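Local structure of DUF72 domain-containing protein (Thermotoga maritima, 1VPQ) at residues 19-24 with 61-66. The protein is of unknown function but belongs to the DUF72 family, whose members are grouped with the TIM-barrel proteins. Numbering follows the deposited sequence.
Sequences SGFSFE and TQPSWR
Ser22 and Gln62 bring the two loops closest, their CA atoms 5.9 Å apart, and no direct hydrogen bond joins 19-24 to 61-66. A water bridges them instead: its oxygen lies 3.0 Å from Ser22 N, whose N-H it accepts, and 2.9 Å from Gln62 O, to which it donates. The peptide bond between Gln62 and Pro63 is cis. The CB of Ser22 is directed toward 61-66, and a chi1 of -164°, which sets OG beside the carbonyl carbon, brings Ser22 OG to 3.4 Å from Gln62 CB, while the glutamine chain bends at chi2 and carries its amide away. Phe21 meets Pro63 obliquely: ring atom CE2 lies 3.6 Å from Pro63 CD, and CZ is 3.7 Å from Pro63 CG. One face of the same ring is covered near its rim by Ser22 CB. Truncating Phe21 to an alanine is likely to cost Pro63 the aromatic contact at CG and CD and open a gap toward helix 40-46. Phe21 also packs on Phe40, Leu41 and Tyr44 of that helix and on Met71 of helix 65-72, where Pro63 touches Phe68. The contact thus joins the loops after strands 13-18 and 52-55, which meet where the TIM-type barrel closes, with Ser64 N-capping helix 65-72.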
ATOM      1  N   SER A  19      -4.771  -0.952   4.796  1.00 32.55           N
ATOM      2  CA  SER A  19      -4.582   0.417   4.323  1.00 33.08           C
ATOM      3  C   SER A  19      -5.407   1.337   5.202  1.00 33.30           C
ATOM      4  O   SER A  19      -6.624   1.445   5.036  1.00 33.17           O
ATOM      5  CB  SER A  19      -5.002   0.576   2.862  1.00 33.12           C
ATOM      6  OG  SER A  19      -4.132  -0.131   2.003  1.00 33.62           O
ATOM      7  N   GLY A  20      -4.732   1.987   6.143  1.00 33.54           N
ATOM      8  CA  GLY A  20      -5.397   2.811   7.141  1.00 33.84           C
ATOM      9  C   GLY A  20      -5.891   1.970   8.302  1.00 34.01           C
ATOM     10  O   GLY A  20      -6.030   0.746   8.194  1.00 34.09           O
ATOM     11  N   PHE A  21      -6.132   2.643   9.418  1.00 34.19           N
ATOM     12  CA  PHE A  21      -6.691   2.029  10.624  1.00 34.19           C
ATOM     13  C   PHE A  21      -7.884   2.820  11.182  1.00 34.17           C
ATOM     14  O   PHE A  21      -8.623   2.308  12.010  1.00 34.42           O
ATOM     15  CB  PHE A  21      -5.609   1.942  11.704  1.00 34.06           C
ATOM     16  CG  PHE A  21      -5.220   3.281  12.276  1.00 34.25           C
ATOM     17  CD1 PHE A  21      -5.899   3.810  13.368  1.00 34.16           C
ATOM     18  CD2 PHE A  21      -4.195   4.025  11.709  1.00 34.20           C
ATOM     19  CE1 PHE A  21      -5.556   5.047  13.895  1.00 34.35           C
ATOM     20  CE2 PHE A  21      -3.847   5.267  12.228  1.00 34.02           C
ATOM     21  CZ  PHE A  21      -4.530   5.775  13.327  1.00 34.39           C
ATOM     22  N   SER A  22      -8.052   4.064  10.734  1.00 34.26           N
ATOM     23  CA  SER A  22      -8.983   5.012  11.349  1.00 34.22           C
ATOM     24  C   SER A  22     -10.307   5.070  10.589  1.00 34.25           C
ATOM     25  O   SER A  22     -10.553   5.989   9.809  1.00 34.18           O
ATOM     26  CB  SER A  22      -8.330   6.399  11.424  1.00 34.26           C
ATOM     27  OG  SER A  22      -9.015   7.263  12.312  1.00 34.15           O
ATOM     28  N   PHE A  23     -11.151   4.068  10.830  1.00 34.41           N
ATOM     29  CA  PHE A  23     -12.463   3.950  10.189  1.00 34.37           C
ATOM     30  C   PHE A  23     -13.548   3.727  11.239  1.00 34.30           C
ATOM     31  O   PHE A  23     -13.363   2.938  12.163  1.00 34.44           O
ATOM     32  CB  PHE A  23     -12.486   2.773   9.208  1.00 34.49           C
ATOM     33  CG  PHE A  23     -11.450   2.857   8.116  1.00 34.89           C
ATOM     34  CD1 PHE A  23     -11.651   3.672   7.010  1.00 35.19           C
ATOM     35  CD2 PHE A  23     -10.285   2.106   8.185  1.00 34.84           C
ATOM     36  CE1 PHE A  23     -10.698   3.745   5.994  1.00 35.42           C
ATOM     37  CE2 PHE A  23      -9.326   2.174   7.175  1.00 34.93           C
ATOM     38  CZ  PHE A  23      -9.535   2.992   6.078  1.00 34.52           C
ATOM     39  N   GLU A  24     -14.676   4.418  11.085  1.00 34.11           N
ATOM     40  CA  GLU A  24     -15.847   4.227  11.946  1.00 34.04           C
ATOM     41  C   GLU A  24     -16.668   3.005  11.512  1.00 33.64           C
ATOM     42  O   GLU A  24     -17.229   2.306  12.349  1.00 33.44           O
ATOM     43  CB  GLU A  24     -16.722   5.481  11.932  1.00 34.25           C
ATOM     44  CG  GLU A  24     -16.068   6.719  12.565  1.00 35.29           C
ATOM     45  CD  GLU A  24     -16.286   6.810  14.073  1.00 36.66           C
ATOM     46  OE1 GLU A  24     -15.786   5.930  14.807  1.00 37.65           O
ATOM     47  OE2 GLU A  24     -16.955   7.770  14.524  1.00 37.17           O
ATOM     48  N   THR A  61      -8.174  13.007   5.397  1.00 35.92           N
ATOM     49  CA  THR A  61      -8.023  11.669   5.991  1.00 36.33           C
ATOM     50  C   THR A  61      -7.586  11.714   7.462  1.00 36.62           C
ATOM     51  O   THR A  61      -6.952  12.679   7.912  1.00 36.57           O
ATOM     52  CB  THR A  61      -7.000  10.791   5.211  1.00 36.37           C
ATOM     53  OG1 THR A  61      -5.714  11.430   5.191  1.00 36.33           O
ATOM     54  CG2 THR A  61      -7.478  10.526   3.779  1.00 36.45           C
ATOM     55  N   GLN A  62      -7.935  10.650   8.188  1.00 36.95           N
ATOM     56  CA  GLN A  62      -7.506  10.446   9.568  1.00 37.12           C
ATOM     57  C   GLN A  62      -6.514   9.288   9.617  1.00 37.16           C
ATOM     58  O   GLN A  62      -6.718   8.282   8.942  1.00 37.02           O
ATOM     59  CB  GLN A  62      -8.703  10.126  10.455  1.00 37.20           C
ATOM     60  CG  GLN A  62      -9.785  11.194  10.445  1.00 37.89           C
ATOM     61  CD  GLN A  62      -9.308  12.517  11.013  1.00 38.88           C
ATOM     62  OE1 GLN A  62      -8.321  12.569  11.754  1.00 39.49           O
ATOM     63  NE2 GLN A  62     -10.012  13.597  10.669  1.00 38.99           N
ATOM     64  N   PRO A  63      -5.434   9.415  10.419  1.00 37.45           N
ATOM     65  CA  PRO A  63      -5.119  10.538  11.309  1.00 37.55           C
ATOM     66  C   PRO A  63      -4.368  11.640  10.560  1.00 37.61           C
ATOM     67  O   PRO A  63      -3.808  11.382   9.489  1.00 37.64           O
ATOM     68  CB  PRO A  63      -4.213   9.894  12.357  1.00 37.49           C
ATOM     69  CG  PRO A  63      -3.470   8.829  11.600  1.00 37.43           C
ATOM     70  CD  PRO A  63      -4.377   8.383  10.463  1.00 37.46           C
ATOM     71  N   SER A  64      -4.360  12.852  11.111  1.00 37.63           N
ATOM     72  CA  SER A  64      -3.523  13.919  10.556  1.00 37.65           C
ATOM     73  C   SER A  64      -2.059  13.541  10.761  1.00 37.72           C
ATOM     74  O   SER A  64      -1.748  12.652  11.550  1.00 37.84           O
ATOM     75  CB  SER A  64      -3.827  15.269  11.205  1.00 37.58           C
ATOM     76  OG  SER A  64      -3.400  15.300  12.551  1.00 37.47           O
ATOM     77  N   TRP A  65      -1.164  14.201  10.036  1.00 37.83           N
ATOM     78  CA  TRP A  65       0.269  13.925  10.169  1.00 37.90           C
ATOM     79  C   TRP A  65       0.740  14.273  11.583  1.00 38.06           C
ATOM     80  O   TRP A  65       1.421  13.477  12.225  1.00 37.91           O
ATOM     81  CB  TRP A  65       1.074  14.691   9.115  1.00 37.87           C
ATOM     82  CG  TRP A  65       2.553  14.669   9.348  1.00 37.90           C
ATOM     83  CD1 TRP A  65       3.328  15.706   9.776  1.00 38.14           C
ATOM     84  CD2 TRP A  65       3.433  13.553   9.178  1.00 38.21           C
ATOM     85  NE1 TRP A  65       4.639  15.309   9.877  1.00 38.26           N
ATOM     86  CE2 TRP A  65       4.734  13.992   9.517  1.00 38.39           C
ATOM     87  CE3 TRP A  65       3.253  12.225   8.770  1.00 38.09           C
ATOM     88  CZ2 TRP A  65       5.849  13.149   9.463  1.00 38.52           C
ATOM     89  CZ3 TRP A  65       4.367  11.386   8.711  1.00 38.40           C
ATOM     90  CH2 TRP A  65       5.648  11.856   9.056  1.00 38.45           C
ATOM     91  N   ARG A  66       0.347  15.451  12.063  1.00 38.44           N
ATOM     92  CA  ARG A  66       0.695  15.910  13.409  1.00 38.79           C
ATOM     93  C   ARG A  66       0.230  14.923  14.477  1.00 39.13           C
ATOM     94  O   ARG A  66       1.025  14.469  15.302  1.00 38.97           O
ATOM     95  CB  ARG A  66       0.081  17.286  13.684  1.00 38.81           C
TER
HETATM   96  O   HOH W   1      -6.603   5.379   8.507  1.00 24.65           O